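Local coordinates for protein putative NADPH:quinone reductase (Bacillus thuringiensis, PDB 3GMS) that is probably an NADPH-dependent quinone oxidoreductase of the medium-chain dehydrogenase/reductase family, though its substrate and function are unproven, at residues V150-S155 with V175-K180; A216-I221 with L240-L245; I127-A132 with G158-Q163. One frame throughout, in Å; residues are numbered along the deposited sequence.

All three contacts belong to the Rossmann-type coenzyme domain, with centres 12 to 13 Å apart. Contacts 1 and 2 sit at the C-terminal ends of strands of one parallel sheet, where a Rossmann fold usually binds its dinucleotide, so the coenzyme probably binds here. Asn151 of contact 1 joins them: its ND2 lies 2.8 Å from Asp219 OD1 of contact 2, and its OD1 lies 2.9 Å from Ser220 N, both probable hydrogen bonds. Contact 3 packs the helix that follows the loop of contact 1 against helix 127-139. Its Phe161 reaches the sheet, where CD2 is 3.8 Å from Val150 CG1 and CZ is 3.5 Å from Ile218 CD1.

Contact 1 of 3, residues V150-S155 with V175-K180; sequences VNACGS and VTRNNK
The carbonyl oxygen of Val175 is wrapped by the chain that leaves strand 147-150. Cys153 N gives it a hydrogen bond of 3.1 Å, and Asn151 CA makes a CA-H...O contact with it at 3.3 Å. Ala152 makes the bend possible with left-handed backbone angles (phi 43°, psi 42°), unusual for a residue with a side chain. One step earlier the pairing is ordinary strand pairing, Val175 N to Val150 O at 2.9 Å, and the beta-branched Val175 suits an extended chain, laying CG1 against Asn151 CB. Further on, Thr176 turns its methyl CG2 to Gly154 N at 3.9 Å; Arg177, bent at chi2 and chi3, doubles back until NH2 is 4.1 Å from Ala152 CB. Water 1 lies in the guanidinium plane and is held weakly by Arg177 N, Arg177 NE and Gly154 N. Small Ala152 and Gly154 lie in a type I turn, where Ala152 O takes both the N-H and the hydroxyl of Ser155, whose OG, 2.8 Å away, also caps helix 156-168 through Gly158 N. This is the glycine-rich loop of a Rossmann fold beside its second strand; a basic residue just past that strand is consistent with NADPH binding, as in relatives.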
ATOM      1  N   VAL A 150      -8.141  -4.831  12.661  1.00 23.79           N
ATOM      2  CA  VAL A 150      -7.437  -4.966  11.368  1.00 22.96           C
ATOM      3  C   VAL A 150      -6.924  -6.398  11.259  1.00 23.11           C
ATOM      4  O   VAL A 150      -6.100  -6.826  12.084  1.00 24.82           O
ATOM      5  CB  VAL A 150      -6.260  -3.989  11.269  1.00 23.50           C
ATOM      6  CG1 VAL A 150      -5.533  -4.175   9.886  1.00 23.46           C
ATOM      7  CG2 VAL A 150      -6.743  -2.520  11.411  1.00 19.98           C
ATOM      8  N   ASN A 151      -7.402  -7.140  10.277  1.00 22.28           N
ATOM      9  CA  ASN A 151      -6.847  -8.466  10.049  1.00 22.72           C
ATOM     10  C   ASN A 151      -5.662  -8.474   9.074  1.00 23.97           C
ATOM     11  O   ASN A 151      -5.295  -7.430   8.503  1.00 23.30           O
ATOM     12  CB  ASN A 151      -7.943  -9.498   9.690  1.00 23.40           C
ATOM     13  CG  ASN A 151      -8.609  -9.236   8.327  1.00 23.23           C
ATOM     14  OD1 ASN A 151      -8.114  -8.470   7.550  1.00 25.75           O
ATOM     15  ND2 ASN A 151      -9.731  -9.894   8.059  1.00 25.00           N
ATOM     16  N   ALA A 152      -5.078  -9.654   8.858  1.00 24.86           N
ATOM     17  CA  ALA A 152      -3.774  -9.761   8.163  1.00 25.15           C
ATOM     18  C   ALA A 152      -2.792  -8.686   8.667  1.00 24.97           C
ATOM     19  O   ALA A 152      -2.065  -8.059   7.886  1.00 24.02           O
ATOM     20  CB  ALA A 152      -3.975  -9.685   6.612  1.00 24.81           C
ATOM     21  N   CYS A 153      -2.773  -8.480   9.987  1.00 24.82           N
ATOM     22  CA  CYS A 153      -2.146  -7.304  10.546  1.00 25.57           C
ATOM     23  C   CYS A 153      -0.630  -7.439  10.601  1.00 25.29           C
ATOM     24  O   CYS A 153       0.061  -6.472  10.875  1.00 25.89           O
ATOM     25  CB  CYS A 153      -2.733  -6.954  11.909  1.00 25.32           C
ATOM     26  SG  CYS A 153      -2.652  -5.187  12.371  1.00 27.68           S
ATOM     27  N   GLY A 154      -0.116  -8.626  10.318  1.00 25.93           N
ATOM     28  CA  GLY A 154       1.346  -8.796  10.214  1.00 27.96           C
ATOM     29  C   GLY A 154       1.924  -8.207   8.922  1.00 29.11           C
ATOM     30  O   GLY A 154       3.133  -8.173   8.736  1.00 31.86           O
ATOM     31  N   SER A 155       1.065  -7.750   8.030  1.00 29.10           N
ATOM     32  CA  SER A 155       1.482  -7.057   6.804  1.00 28.03           C
ATOM     33  C   SER A 155       2.185  -5.694   7.030  1.00 27.04           C
ATOM     34  O   SER A 155       2.154  -5.133   8.132  1.00 26.23           O
ATOM     35  CB  SER A 155       0.248  -6.839   5.959  1.00 28.65           C
ATOM     36  OG  SER A 155      -0.640  -5.979   6.646  1.00 28.95           O
ATOM     37  N   VAL A 175      -5.425  -8.388  14.382  1.00 27.10           N
ATOM     38  CA  VAL A 175      -5.781  -9.789  14.133  1.00 27.98           C
ATOM     39  C   VAL A 175      -4.789 -10.388  13.151  1.00 28.75           C
ATOM     40  O   VAL A 175      -4.649  -9.904  12.020  1.00 28.47           O
ATOM     41  CB  VAL A 175      -7.242  -9.920  13.589  1.00 27.61           C
ATOM     42  CG1 VAL A 175      -7.630 -11.379  13.367  1.00 29.50           C
ATOM     43  CG2 VAL A 175      -8.214  -9.242  14.525  1.00 27.90           C
ATOM     44  N   THR A 176      -4.108 -11.453  13.578  1.00 30.02           N
ATOM     45  CA  THR A 176      -3.038 -12.073  12.811  1.00 31.91           C
ATOM     46  C   THR A 176      -3.275 -13.580  12.670  1.00 33.44           C
ATOM     47  O   THR A 176      -4.008 -14.194  13.482  1.00 33.75           O
ATOM     48  CB  THR A 176      -1.652 -11.876  13.495  1.00 32.48           C
ATOM     49  OG1 THR A 176      -1.678 -12.475  14.805  1.00 32.96           O
ATOM     50  CG2 THR A 176      -1.273 -10.400  13.621  1.00 32.06           C
ATOM     51  N   ARG A 177      -2.647 -14.172  11.654  1.00 34.79           N
ATOM     52  CA  ARG A 177      -2.746 -15.609  11.380  1.00 37.09           C
ATOM     53  C   ARG A 177      -1.830 -16.445  12.271  1.00 37.30           C
ATOM     54  O   ARG A 177      -1.977 -17.671  12.325  1.00 37.63           O
ATOM     55  CB  ARG A 177      -2.331 -15.900   9.927  1.00 37.95           C
ATOM     56  CG  ARG A 177      -3.468 -16.081   8.943  1.00 42.81           C
ATOM     57  CD  ARG A 177      -4.002 -14.732   8.432  1.00 47.57           C
ATOM     58  NE  ARG A 177      -2.984 -13.856   7.836  1.00 50.72           N
ATOM     59  CZ  ARG A 177      -2.563 -13.926   6.572  1.00 52.50           C
ATOM     60  NH1 ARG A 177      -3.053 -14.847   5.753  1.00 54.30           N
ATOM     61  NH2 ARG A 177      -1.639 -13.076   6.128  1.00 52.86           N
ATOM     62  N   ASN A 178      -0.853 -15.787  12.889  1.00 36.96           N
ATOM     63  CA  ASN A 178       0.177 -16.445  13.697  1.00 37.78           C
ATOM     64  C   ASN A 178       0.863 -15.434  14.607  1.00 38.21           C
ATOM     65  O   ASN A 178       0.439 -14.277  14.709  1.00 37.93           O
ATOM     66  CB  ASN A 178       1.198 -17.170  12.801  1.00 38.25           C
ATOM     67  CG  ASN A 178       1.907 -16.225  11.844  1.00 37.72           C
ATOM     68  OD1 ASN A 178       2.301 -15.119  12.213  1.00 38.13           O
ATOM     69  ND2 ASN A 178       2.059 -16.654  10.611  1.00 41.46           N
ATOM     70  N   ASN A 179       1.930 -15.854  15.281  1.00 38.50           N
ATOM     71  CA  ASN A 179       2.562 -14.972  16.254  1.00 38.89           C
ATOM     72  C   ASN A 179       3.824 -14.283  15.736  1.00 38.15           C
ATOM     73  O   ASN A 179       4.517 -13.623  16.501  1.00 38.18           O
ATOM     74  CB  ASN A 179       2.838 -15.724  17.573  1.00 39.53           C
ATOM     75  CG  ASN A 179       3.810 -16.883  17.388  1.00 41.41           C
ATOM     76  OD1 ASN A 179       4.231 -17.185  16.256  1.00 41.72           O
ATOM     77  ND2 ASN A 179       4.168 -17.549  18.500  1.00 44.61           N
ATOM     78  N   LYS A 180       4.087 -14.409  14.437  1.00 38.33           N
ATOM     79  CA  LYS A 180       5.337 -13.912  13.823  1.00 38.16           C
ATOM     80  C   LYS A 180       5.578 -12.418  13.965  1.00 37.43           C
ATOM     81  O   LYS A 180       6.733 -11.981  14.068  1.00 37.01           O
ATOM     82  CB  LYS A 180       5.424 -14.309  12.357  1.00 38.91           C
ATOM     83  CG  LYS A 180       6.178 -15.591  12.155  1.00 41.59           C
ATOM     84  CD  LYS A 180       5.481 -16.470  11.172  1.00 45.44           C
ATOM     85  CE  LYS A 180       5.954 -17.904  11.369  1.00 46.90           C
ATOM     86  NZ  LYS A 180       5.329 -18.783  10.367  1.00 49.18           N
TER
HETATM   87  O   HOH W   1      -1.032 -11.769   9.781  1.00 20.40           O

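Contact 2 of 3, residues A216-I221 with L240-L245; sequences AAIDSI and LTIGLL
The carboxylate of Asp219 and the side chain of Thr241 lie side by side and point the same way, with OD2 3.8 Å from the methyl CG2. From above the carboxylate plane, 56° out of it, Ile221 N bonds to OD1 and closes an Asx turn; the same oxygen accepts from Asn151 and Gly222. These are neighbouring parallel strands of the Rossmann sheet, followed past their C-terminal ends. Leu240 bonds to strand 214-219 through both its N, to Ala217 O at 2.8 Å, and its O, from Asp219 N. Asp219 O takes Ile242 N at 2.7 Å and, weakly, Gly243 N. On the face opposite Asp219, a chi1 of -61° sets Ile218 CG1 beside the backbone N and CG2 opposite that N, toward Ile242 CD1 at 3.6 Å. Helix 127-139, through Thr135, and helix 156-168, through Phe161 and Ile157, cover this face, so apolar branches suit it. Ser220 lays OG against Ile242 CG1 at 3.4 Å, and Gly243, without a side chain, brings its CA within 4.0 Å of Ser220 CA. Leu245 N bonds to a lone pair of Ser220 O in the carbonyl plane at 3.0 Å. Water 2 donates to both Asp219 OD2, at 2.8 Å, and Gly243 O.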
ATOM      1  N   ALA A 216     -14.995  -0.197  14.338  1.00 25.53           N
ATOM      2  CA  ALA A 216     -14.689  -0.290  12.913  1.00 24.79           C
ATOM      3  C   ALA A 216     -13.782  -1.487  12.645  1.00 25.09           C
ATOM      4  O   ALA A 216     -13.096  -1.990  13.568  1.00 24.64           O
ATOM      5  CB  ALA A 216     -14.042   0.997  12.427  1.00 24.35           C
ATOM      6  N   ALA A 217     -13.789  -1.971  11.409  1.00 23.05           N
ATOM      7  CA  ALA A 217     -12.936  -3.091  11.032  1.00 23.51           C
ATOM      8  C   ALA A 217     -12.422  -2.916   9.612  1.00 24.23           C
ATOM      9  O   ALA A 217     -13.144  -2.384   8.747  1.00 24.41           O
ATOM     10  CB  ALA A 217     -13.655  -4.404  11.150  1.00 23.45           C
ATOM     11  N   ILE A 218     -11.171  -3.325   9.407  1.00 23.97           N
ATOM     12  CA  ILE A 218     -10.547  -3.278   8.073  1.00 22.97           C
ATOM     13  C   ILE A 218     -10.150  -4.691   7.717  1.00 23.99           C
ATOM     14  O   ILE A 218      -9.296  -5.291   8.388  1.00 23.32           O
ATOM     15  CB  ILE A 218      -9.362  -2.266   8.029  1.00 23.53           C
ATOM     16  CG1 ILE A 218      -9.910  -0.863   8.348  1.00 23.20           C
ATOM     17  CG2 ILE A 218      -8.672  -2.314   6.626  1.00 23.51           C
ATOM     18  CD1 ILE A 218      -8.909   0.288   8.241  1.00 27.06           C
ATOM     19  N   ASP A 219     -10.809  -5.206   6.679  1.00 22.36           N
ATOM     20  CA  ASP A 219     -10.602  -6.567   6.177  1.00 23.42           C
ATOM     21  C   ASP A 219      -9.736  -6.585   4.906  1.00 24.33           C
ATOM     22  O   ASP A 219     -10.051  -5.900   3.915  1.00 24.06           O
ATOM     23  CB  ASP A 219     -11.971  -7.191   5.934  1.00 23.51           C
ATOM     24  CG  ASP A 219     -11.914  -8.578   5.279  1.00 25.35           C
ATOM     25  OD1 ASP A 219     -11.018  -9.387   5.579  1.00 26.91           O
ATOM     26  OD2 ASP A 219     -12.830  -8.864   4.482  1.00 27.83           O
ATOM     27  N   SER A 220      -8.663  -7.366   4.973  1.00 24.84           N
ATOM     28  CA  SER A 220      -7.759  -7.611   3.850  1.00 25.21           C
ATOM     29  C   SER A 220      -7.957  -9.004   3.254  1.00 26.37           C
ATOM     30  O   SER A 220      -7.400  -9.308   2.204  1.00 27.38           O
ATOM     31  CB  SER A 220      -6.292  -7.482   4.308  1.00 24.70           C
ATOM     32  OG  SER A 220      -6.025  -6.152   4.683  1.00 26.07           O
ATOM     33  N   ILE A 221      -8.747  -9.847   3.924  1.00 26.76           N
ATOM     34  CA  ILE A 221      -8.799 -11.275   3.593  1.00 27.42           C
ATOM     35  C   ILE A 221     -10.068 -11.718   2.892  1.00 28.11           C
ATOM     36  O   ILE A 221     -10.007 -12.465   1.911  1.00 27.72           O
ATOM     37  CB  ILE A 221      -8.649 -12.144   4.894  1.00 27.38           C
ATOM     38  CG1 ILE A 221      -7.351 -11.782   5.638  1.00 28.21           C
ATOM     39  CG2 ILE A 221      -8.680 -13.657   4.556  1.00 28.32           C
ATOM     40  CD1 ILE A 221      -7.158 -12.562   6.986  1.00 28.88           C
ATOM     41  N   LEU A 240     -14.906  -2.086   6.554  1.00 24.19           N
ATOM     42  CA  LEU A 240     -14.273  -1.630   5.303  1.00 24.41           C
ATOM     43  C   LEU A 240     -13.357  -2.719   4.726  1.00 25.00           C
ATOM     44  O   LEU A 240     -12.528  -3.270   5.454  1.00 25.27           O
ATOM     45  CB  LEU A 240     -13.501  -0.345   5.579  1.00 24.52           C
ATOM     46  CG  LEU A 240     -12.885   0.420   4.406  1.00 26.62           C
ATOM     47  CD1 LEU A 240     -14.017   1.080   3.570  1.00 26.98           C
ATOM     48  CD2 LEU A 240     -11.942   1.471   4.958  1.00 27.69           C
ATOM     49  N   THR A 241     -13.483  -3.060   3.442  1.00 23.74           N
ATOM     50  CA  THR A 241     -12.531  -4.016   2.898  1.00 24.86           C
ATOM     51  C   THR A 241     -11.451  -3.258   2.127  1.00 24.92           C
ATOM     52  O   THR A 241     -11.738  -2.222   1.483  1.00 24.73           O
ATOM     53  CB  THR A 241     -13.143  -5.106   2.015  1.00 25.86           C
ATOM     54  OG1 THR A 241     -13.700  -4.513   0.845  1.00 26.29           O
ATOM     55  CG2 THR A 241     -14.239  -5.851   2.731  1.00 24.68           C
ATOM     56  N   ILE A 242     -10.215  -3.737   2.234  1.00 24.36           N
ATOM     57  CA  ILE A 242      -9.108  -3.118   1.458  1.00 24.03           C
ATOM     58  C   ILE A 242      -8.380  -4.119   0.581  1.00 26.28           C
ATOM     59  O   ILE A 242      -7.516  -3.734  -0.241  1.00 25.12           O
ATOM     60  CB  ILE A 242      -8.081  -2.379   2.355  1.00 24.22           C
ATOM     61  CG1 ILE A 242      -7.457  -3.304   3.405  1.00 24.59           C
ATOM     62  CG2 ILE A 242      -8.666  -1.077   2.926  1.00 23.62           C
ATOM     63  CD1 ILE A 242      -6.195  -2.685   4.093  1.00 27.42           C
ATOM     64  N   GLY A 243      -8.720  -5.392   0.747  1.00 25.80           N
ATOM     65  CA  GLY A 243      -8.053  -6.475   0.019  1.00 28.69           C
ATOM     66  C   GLY A 243      -8.887  -7.744   0.038  1.00 29.39           C
ATOM     67  O   GLY A 243      -9.890  -7.822   0.757  1.00 30.14           O
ATOM     68  N   LEU A 244      -8.461  -8.731  -0.746  1.00 30.11           N
ATOM     69  CA  LEU A 244      -9.195  -9.996  -0.885  1.00 31.61           C
ATOM     70  C   LEU A 244      -8.251 -11.194  -0.958  1.00 32.33           C
ATOM     71  O   LEU A 244      -8.280 -11.993  -1.911  1.00 33.42           O
ATOM     72  CB  LEU A 244     -10.127  -9.926  -2.114  1.00 31.94           C
ATOM     73  CG  LEU A 244     -11.307 -10.917  -2.125  1.00 32.68           C
ATOM     74  CD1 LEU A 244     -12.309 -10.502  -1.089  1.00 32.52           C
ATOM     75  CD2 LEU A 244     -11.946 -11.076  -3.537  1.00 33.41           C
ATOM     76  N   LEU A 245      -7.419 -11.349   0.062  1.00 33.62           N
ATOM     77  CA  LEU A 245      -6.374 -12.378   0.031  1.00 34.09           C
ATOM     78  C   LEU A 245      -6.927 -13.780  -0.169  1.00 34.21           C
ATOM     79  O   LEU A 245      -6.264 -14.625  -0.748  1.00 33.75           O
ATOM     80  CB  LEU A 245      -5.532 -12.358   1.308  1.00 34.48           C
ATOM     81  CG  LEU A 245      -4.587 -11.168   1.506  1.00 35.86           C
ATOM     82  CD1 LEU A 245      -3.901 -11.270   2.860  1.00 36.97           C
ATOM     83  CD2 LEU A 245      -3.560 -11.083   0.359  1.00 36.11           C
TER
HETATM   84  O   HOH W   2     -12.491  -8.586   1.683  1.00 30.14           O

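Contact 3 of 3, residues I127-A132 with G158-Q163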
ATOM      1  N   ILE A 127       1.750   3.580  -1.228  1.00 19.75           N
ATOM      2  CA  ILE A 127       0.597   2.710  -1.192  1.00 20.22           C
ATOM      3  C   ILE A 127       0.080   2.371   0.220  1.00 19.55           C
ATOM      4  O   ILE A 127      -1.085   2.605   0.508  1.00 19.91           O
ATOM      5  CB  ILE A 127       0.881   1.384  -2.000  1.00 20.84           C
ATOM      6  CG1 ILE A 127       1.046   1.715  -3.502  1.00 19.91           C
ATOM      7  CG2 ILE A 127      -0.280   0.415  -1.846  1.00 22.36           C
ATOM      8  CD1 ILE A 127      -0.214   2.233  -4.164  1.00 22.52           C
ATOM      9  N   ASN A 128       0.936   1.813   1.061  1.00 19.95           N
ATOM     10  CA  ASN A 128       0.527   1.457   2.417  1.00 20.15           C
ATOM     11  C   ASN A 128       0.251   2.670   3.345  1.00 20.24           C
ATOM     12  O   ASN A 128      -0.807   2.653   4.024  1.00 21.77           O
ATOM     13  CB  ASN A 128       1.489   0.427   3.021  1.00 20.03           C
ATOM     14  CG  ASN A 128       1.440  -0.873   2.258  1.00 21.52           C
ATOM     15  OD1 ASN A 128       0.351  -1.300   1.895  1.00 27.60           O
ATOM     16  ND2 ASN A 128       2.594  -1.464   1.951  1.00 26.29           N
ATOM     17  N   PRO A 129       1.127   3.704   3.357  1.00 20.68           N
ATOM     18  CA  PRO A 129       0.872   4.832   4.255  1.00 21.05           C
ATOM     19  C   PRO A 129      -0.348   5.622   3.838  1.00 21.40           C
ATOM     20  O   PRO A 129      -1.170   5.959   4.695  1.00 21.69           O
ATOM     21  CB  PRO A 129       2.160   5.684   4.160  1.00 21.41           C
ATOM     22  CG  PRO A 129       3.201   4.711   3.774  1.00 23.18           C
ATOM     23  CD  PRO A 129       2.490   3.783   2.796  1.00 20.96           C
ATOM     24  N   LEU A 130      -0.474   5.938   2.545  1.00 20.66           N
ATOM     25  CA  LEU A 130      -1.663   6.664   2.122  1.00 20.34           C
ATOM     26  C   LEU A 130      -2.994   5.914   2.380  1.00 20.31           C
ATOM     27  O   LEU A 130      -3.947   6.513   2.844  1.00 20.01           O
ATOM     28  CB  LEU A 130      -1.544   7.116   0.678  1.00 20.50           C
ATOM     29  CG  LEU A 130      -2.520   8.165   0.197  1.00 21.15           C
ATOM     30  CD1 LEU A 130      -2.416   9.481   0.964  1.00 21.70           C
ATOM     31  CD2 LEU A 130      -2.233   8.367  -1.290  1.00 19.40           C
ATOM     32  N   THR A 131      -3.018   4.608   2.118  1.00 20.29           N
ATOM     33  CA  THR A 131      -4.170   3.762   2.422  1.00 20.05           C
ATOM     34  C   THR A 131      -4.494   3.749   3.923  1.00 20.59           C
ATOM     35  O   THR A 131      -5.677   3.951   4.328  1.00 20.38           O
ATOM     36  CB  THR A 131      -3.999   2.320   1.885  1.00 20.09           C
ATOM     37  OG1 THR A 131      -3.881   2.371   0.455  1.00 18.88           O
ATOM     38  CG2 THR A 131      -5.241   1.465   2.227  1.00 20.35           C
ATOM     39  N   ALA A 132      -3.468   3.547   4.747  1.00 19.89           N
ATOM     40  CA  ALA A 132      -3.678   3.513   6.188  1.00 20.58           C
ATOM     41  C   ALA A 132      -4.176   4.894   6.690  1.00 20.66           C
ATOM     42  O   ALA A 132      -5.141   4.959   7.449  1.00 21.62           O
ATOM     43  CB  ALA A 132      -2.386   3.068   6.933  1.00 19.05           C
ATOM     44  N   GLY A 158      -0.441  -3.339   8.178  1.00 22.20           N
ATOM     45  CA  GLY A 158      -0.750  -3.662   9.588  1.00 23.83           C
ATOM     46  C   GLY A 158       0.154  -2.943  10.579  1.00 24.08           C
ATOM     47  O   GLY A 158      -0.296  -2.434  11.597  1.00 24.85           O
ATOM     48  N   HIS A 159       1.453  -2.928  10.293  1.00 23.32           N
ATOM     49  CA  HIS A 159       2.420  -2.234  11.131  1.00 23.75           C
ATOM     50  C   HIS A 159       2.169  -0.743  11.129  1.00 23.32           C
ATOM     51  O   HIS A 159       2.443  -0.065  12.099  1.00 24.36           O
ATOM     52  CB  HIS A 159       3.826  -2.456  10.585  1.00 24.66           C
ATOM     53  CG  HIS A 159       4.376  -3.803  10.888  1.00 25.54           C
ATOM     54  ND1 HIS A 159       3.749  -4.969  10.518  1.00 31.58           N
ATOM     55  CD2 HIS A 159       5.537  -4.171  11.479  1.00 33.00           C
ATOM     56  CE1 HIS A 159       4.466  -6.002  10.919  1.00 33.67           C
ATOM     57  NE2 HIS A 159       5.553  -5.546  11.509  1.00 35.74           N
ATOM     58  N   LEU A 160       1.629  -0.224  10.034  1.00 22.37           N
ATOM     59  CA  LEU A 160       1.298   1.190   9.995  1.00 22.38           C
ATOM     60  C   LEU A 160       0.041   1.525  10.817  1.00 22.30           C
ATOM     61  O   LEU A 160      -0.006   2.558  11.508  1.00 22.06           O
ATOM     62  CB  LEU A 160       1.175   1.702   8.545  1.00 21.34           C
ATOM     63  CG  LEU A 160       2.425   1.448   7.685  1.00 22.59           C
ATOM     64  CD1 LEU A 160       2.235   2.006   6.296  1.00 23.63           C
ATOM     65  CD2 LEU A 160       3.680   2.018   8.306  1.00 24.12           C
ATOM     66  N   PHE A 161      -0.970   0.674  10.733  1.00 23.25           N
ATOM     67  CA  PHE A 161      -2.173   0.889  11.543  1.00 23.66           C
ATOM     68  C   PHE A 161      -1.813   0.932  13.047  1.00 23.75           C
ATOM     69  O   PHE A 161      -2.350   1.743  13.805  1.00 24.20           O
ATOM     70  CB  PHE A 161      -3.209  -0.196  11.250  1.00 23.72           C
ATOM     71  CG  PHE A 161      -3.977   0.020   9.959  1.00 23.27           C
ATOM     72  CD1 PHE A 161      -4.797   1.141   9.787  1.00 22.53           C
ATOM     73  CD2 PHE A 161      -3.902  -0.911   8.937  1.00 25.71           C
ATOM     74  CE1 PHE A 161      -5.511   1.330   8.579  1.00 22.86           C
ATOM     75  CE2 PHE A 161      -4.624  -0.726   7.738  1.00 24.31           C
ATOM     76  CZ  PHE A 161      -5.445   0.411   7.570  1.00 21.51           C
ATOM     77  N   ALA A 162      -0.866   0.080  13.451  1.00 24.54           N
ATOM     78  CA  ALA A 162      -0.409   0.051  14.860  1.00 24.87           C
ATOM     79  C   ALA A 162       0.161   1.397  15.250  1.00 25.23           C
ATOM     80  O   ALA A 162      -0.177   1.961  16.294  1.00 25.05           O
ATOM     81  CB  ALA A 162       0.603  -1.063  15.086  1.00 25.01           C
ATOM     82  N   GLN A 163       1.008   1.963  14.392  1.00 25.40           N
ATOM     83  CA  GLN A 163       1.539   3.281  14.676  1.00 24.67           C
ATOM     84  C   GLN A 163       0.499   4.393  14.621  1.00 25.25           C
ATOM     85  O   GLN A 163       0.509   5.306  15.465  1.00 25.28           O
ATOM     86  CB  GLN A 163       2.697   3.596  13.706  1.00 25.01           C
ATOM     87  CG  GLN A 163       3.885   2.639  13.879  1.00 24.32           C
ATOM     88  CD  GLN A 163       4.899   2.825  12.759  1.00 25.57           C
ATOM     89  OE1 GLN A 163       5.667   3.767  12.780  1.00 26.98           O
ATOM     90  NE2 GLN A 163       4.882   1.918  11.767  1.00 25.80           N
TER
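Phe161 lays one face of its ring over Ala132, whose CB stands 4.1 Å from the ring centroid and 17° off the normal, a CH-pi contact displaced toward the rim beside CE1 and CZ. Phe161 CE1 also comes 3.7 Å from Ala132 CA. The small Ala132 CB is met from the same helix by Leu160 CB as well, at 4.1 Å, so the short alanine side chain suits the close approach. Leu160 extends the contact toward the start of helix 127-139. With CG anti to its carbonyl carbon (chi1 -56°) and the chain then extended, it drives CD1 onto the peptide link between Asn128 and Pro129, 3.6 Å from Pro129 N. The methyl also touches Asn128 CB at 3.7 Å and Pro129 CG at 3.8 Å. Proline fits here in the first turn, where a backbone N-H is not needed for the helix, and its rigid ring gives Leu160 a firm apolar surface; Phe298 touches both residues from outside the pair. The helices belong to the Rossmann-type coenzyme domain: 156-168 is the helix that follows the glycine-rich loop, and 127-139 precedes the first strand of the sheet. The axes of segments 127-132 and 158-163 pass 9.4 Å apart at a crossing angle of -45°. Beyond these segments helix 156-168 carries the contact on in both directions, with Ile157 meeting Asn128 and Leu164 meeting Ala132.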